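Local coordinates for protein phosphosugar isomerase (Escherichia coli O6:H1, PDB 5UQI) that probably interconverts arabinose-5-phosphate and its ketose isomer, as a sugar isomerase (SIS) domain protein of the GutQ/KpsF subfamily, and binds arabinose-5-phosphate, at residues A[49-54]-A[103-108]. Numbering follows the deposited sequence.
Sequences IGVGKS and TAEILA. With A5P (arabinose-5-phosphate), chain B.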
loop_
_atom_site.group_PDB
_atom_site.type_symbol
_atom_site.label_atom_id
_atom_site.label_comp_id
_atom_site.label_asym_id
_atom_site.label_seq_id
_atom_site.Cartn_x
_atom_site.Cartn_y
_atom_site.Cartn_z
ATOM N N ILE A 49 -5.414 5.334 0.922
ATOM C CA ILE A 49 -6.615 5.413 0.080
ATOM C C ILE A 49 -6.466 4.364 -1.010
ATOM O O ILE A 49 -5.406 4.220 -1.670
ATOM C CB ILE A 49 -6.716 6.836 -0.610
ATOM C CG1 ILE A 49 -6.855 7.899 0.471
ATOM C CG2 ILE A 49 -7.904 6.831 -1.584
ATOM C CD1 ILE A 49 -7.034 9.334 -0.108
ATOM N N GLY A 50 -7.562 3.614 -1.262
ATOM C CA GLY A 50 -7.583 2.577 -2.321
ATOM C C GLY A 50 -9.025 2.182 -2.555
ATOM O O GLY A 50 -9.925 2.601 -1.815
ATOM N N VAL A 51 -9.199 1.407 -3.628
ATOM C CA VAL A 51 -10.509 0.765 -3.896
ATOM C C VAL A 51 -10.254 -0.660 -4.353
ATOM O O VAL A 51 -9.095 -1.030 -4.642
ATOM C CB VAL A 51 -11.339 1.500 -4.997
ATOM C CG1 VAL A 51 -11.661 2.977 -4.569
ATOM C CG2 VAL A 51 -10.691 1.401 -6.371
ATOM N N GLY A 52 -11.302 -1.487 -4.381
ATOM C CA GLY A 52 -11.053 -2.892 -4.819
ATOM C C GLY A 52 -10.091 -3.639 -3.904
ATOM O O GLY A 52 -10.025 -3.371 -2.729
ATOM N N LYS A 53 -9.356 -4.588 -4.500
ATOM C CA LYS A 53 -8.460 -5.406 -3.656
ATOM C C LYS A 53 -7.318 -4.564 -3.115
ATOM O O LYS A 53 -6.908 -4.749 -1.968
ATOM C CB LYS A 53 -7.893 -6.591 -4.420
ATOM C CG LYS A 53 -8.914 -7.443 -5.134
ATOM C CD LYS A 53 -10.036 -7.997 -4.291
ATOM C CE LYS A 53 -10.927 -8.925 -5.162
ATOM N NZ LYS A 53 -11.699 -8.048 -6.124
ATOM N N SER A 54 -6.882 -3.547 -3.875
ATOM C CA SER A 54 -5.879 -2.591 -3.346
ATOM C C SER A 54 -6.383 -1.906 -2.099
ATOM O O SER A 54 -5.588 -1.685 -1.157
ATOM C CB SER A 54 -5.597 -1.454 -4.375
ATOM O OG SER A 54 -4.779 -1.943 -5.310
ATOM N N THR A 103 -6.623 3.724 -12.001
ATOM C CA THR A 103 -8.010 3.462 -11.580
ATOM C C THR A 103 -8.753 4.760 -11.493
ATOM O O THR A 103 -8.325 5.630 -10.776
ATOM C CB THR A 103 -7.917 2.805 -10.172
ATOM O OG1 THR A 103 -7.077 1.674 -10.308
ATOM C CG2 THR A 103 -9.322 2.401 -9.646
ATOM N N ALA A 104 -9.889 4.866 -12.198
ATOM C CA ALA A 104 -10.633 6.134 -12.287
ATOM C C ALA A 104 -10.997 6.693 -10.927
ATOM O O ALA A 104 -10.845 7.873 -10.646
ATOM C CB ALA A 104 -11.884 5.984 -13.135
ATOM N N GLU A 105 -11.454 5.795 -10.036
ATOM C CA GLU A 105 -11.859 6.279 -8.719
ATOM C C GLU A 105 -10.718 6.904 -7.925
ATOM O O GLU A 105 -10.947 7.833 -7.141
ATOM C CB GLU A 105 -12.477 5.088 -7.905
ATOM C CG GLU A 105 -13.759 4.528 -8.514
ATOM C CD GLU A 105 -13.517 3.347 -9.443
ATOM O OE1 GLU A 105 -12.412 3.238 -10.086
ATOM O OE2 GLU A 105 -14.462 2.570 -9.632
ATOM N N ILE A 106 -9.490 6.424 -8.089
ATOM C CA ILE A 106 -8.396 6.963 -7.348
ATOM C C ILE A 106 -7.931 8.262 -7.995
ATOM O O ILE A 106 -7.658 9.204 -7.286
ATOM C CB ILE A 106 -7.217 5.947 -7.255
ATOM C CG1 ILE A 106 -7.683 4.631 -6.643
ATOM C CG2 ILE A 106 -6.038 6.526 -6.496
ATOM C CD1 ILE A 106 -8.143 4.834 -5.176
ATOM N N LEU A 107 -7.896 8.285 -9.322
ATOM C CA LEU A 107 -7.481 9.585 -9.935
ATOM C C LEU A 107 -8.472 10.699 -9.612
ATOM O O LEU A 107 -8.061 11.878 -9.609
ATOM C CB LEU A 107 -7.403 9.472 -11.435
ATOM C CG LEU A 107 -6.478 8.382 -11.900
ATOM C CD1 LEU A 107 -6.478 8.231 -13.423
ATOM C CD2 LEU A 107 -5.034 8.538 -11.482
ATOM N N ALA A 108 -9.760 10.351 -9.423
ATOM C CA ALA A 108 -10.783 11.341 -9.082
ATOM C C ALA A 108 -10.537 12.073 -7.786
ATOM O O ALA A 108 -11.066 13.172 -7.577
ATOM C CB ALA A 108 -12.147 10.665 -9.019
HETATM C C1 A5P B . -10.096 -5.591 -9.244
HETATM O O1 A5P B . -9.374 -6.491 -9.359
HETATM C C2 A5P B . -9.968 -4.801 -8.023
HETATM O O2 A5P B . -10.143 -5.521 -6.845
HETATM C C3 A5P B . -8.662 -4.158 -8.206
HETATM O O3 A5P B . -7.835 -4.166 -7.036
HETATM C C4 A5P B . -9.298 -2.835 -8.545
HETATM O O4 A5P B . -9.808 -2.866 -9.867
HETATM C C5 A5P B . -8.357 -1.681 -8.387
HETATM O O5 A5P B . -7.338 -1.819 -9.305
HETATM P P A5P B . -6.024 -0.974 -8.973
HETATM O O1P A5P B . -5.208 -1.687 -7.880
HETATM O O2P A5P B . -5.263 -0.999 -10.400
HETATM O O3P A5P B . -6.444 0.313 -8.469
#
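Val51 and Ile106 lie side by side, their side chains running antiparallel, where the turn from strand 46-50 into helix 52-67, in the parallel alpha/beta sandwich of the SIS fold, meets the short helix 104-107. The end of Ile106 does most of the touching: CD1 reaches CG1 of Val51 at 4.0 Å and settles over the backbone of Gly50, 3.7 Å from its CA. Glycine suits that place because the bare backbone lets the methyl come down onto it. The chain of Ile106 turns at CG1 (chi2 -64°), a bend that brings CD1 back to the strand end although the CA-CB bond is not aimed there. CG2 of Ile49, a strand residue held by backbone bonds to Ile95 and Ile97, meets the same methyl, and Leu96 and Leu131 pack on Ile106 as well; a wholly apolar, branched side chain suits a buried site with such a lining.

The two branches of Val51 divide the work. CG1 lies against CB of Glu105, whose side chain crosses it at about a right angle, while CG2 touches CG2 of Thr103 at 3.7 Å. Beta-branching thus lets one short residue touch both the N-cap residue and the first turn of the helix, and Thr103 offers its methyl to valine and its hydroxyl to the ligand.

That hydroxyl bonds the phosphate of arabinose-5-phosphate, OG1 to O3P at a very short 2.4 Å, a length that is therefore uncertain, and also Ser98 OG, which itself bonds the ligand, as do the backbone N of Asn99 and Ser100. Gly52, whose phi is positive (62°), brings its CA close to the sugar, where there is no room for a side chain beside C4. The phosphate is gripped from the other segment too, Ser54 OG donating to O1P at 2.6 Å.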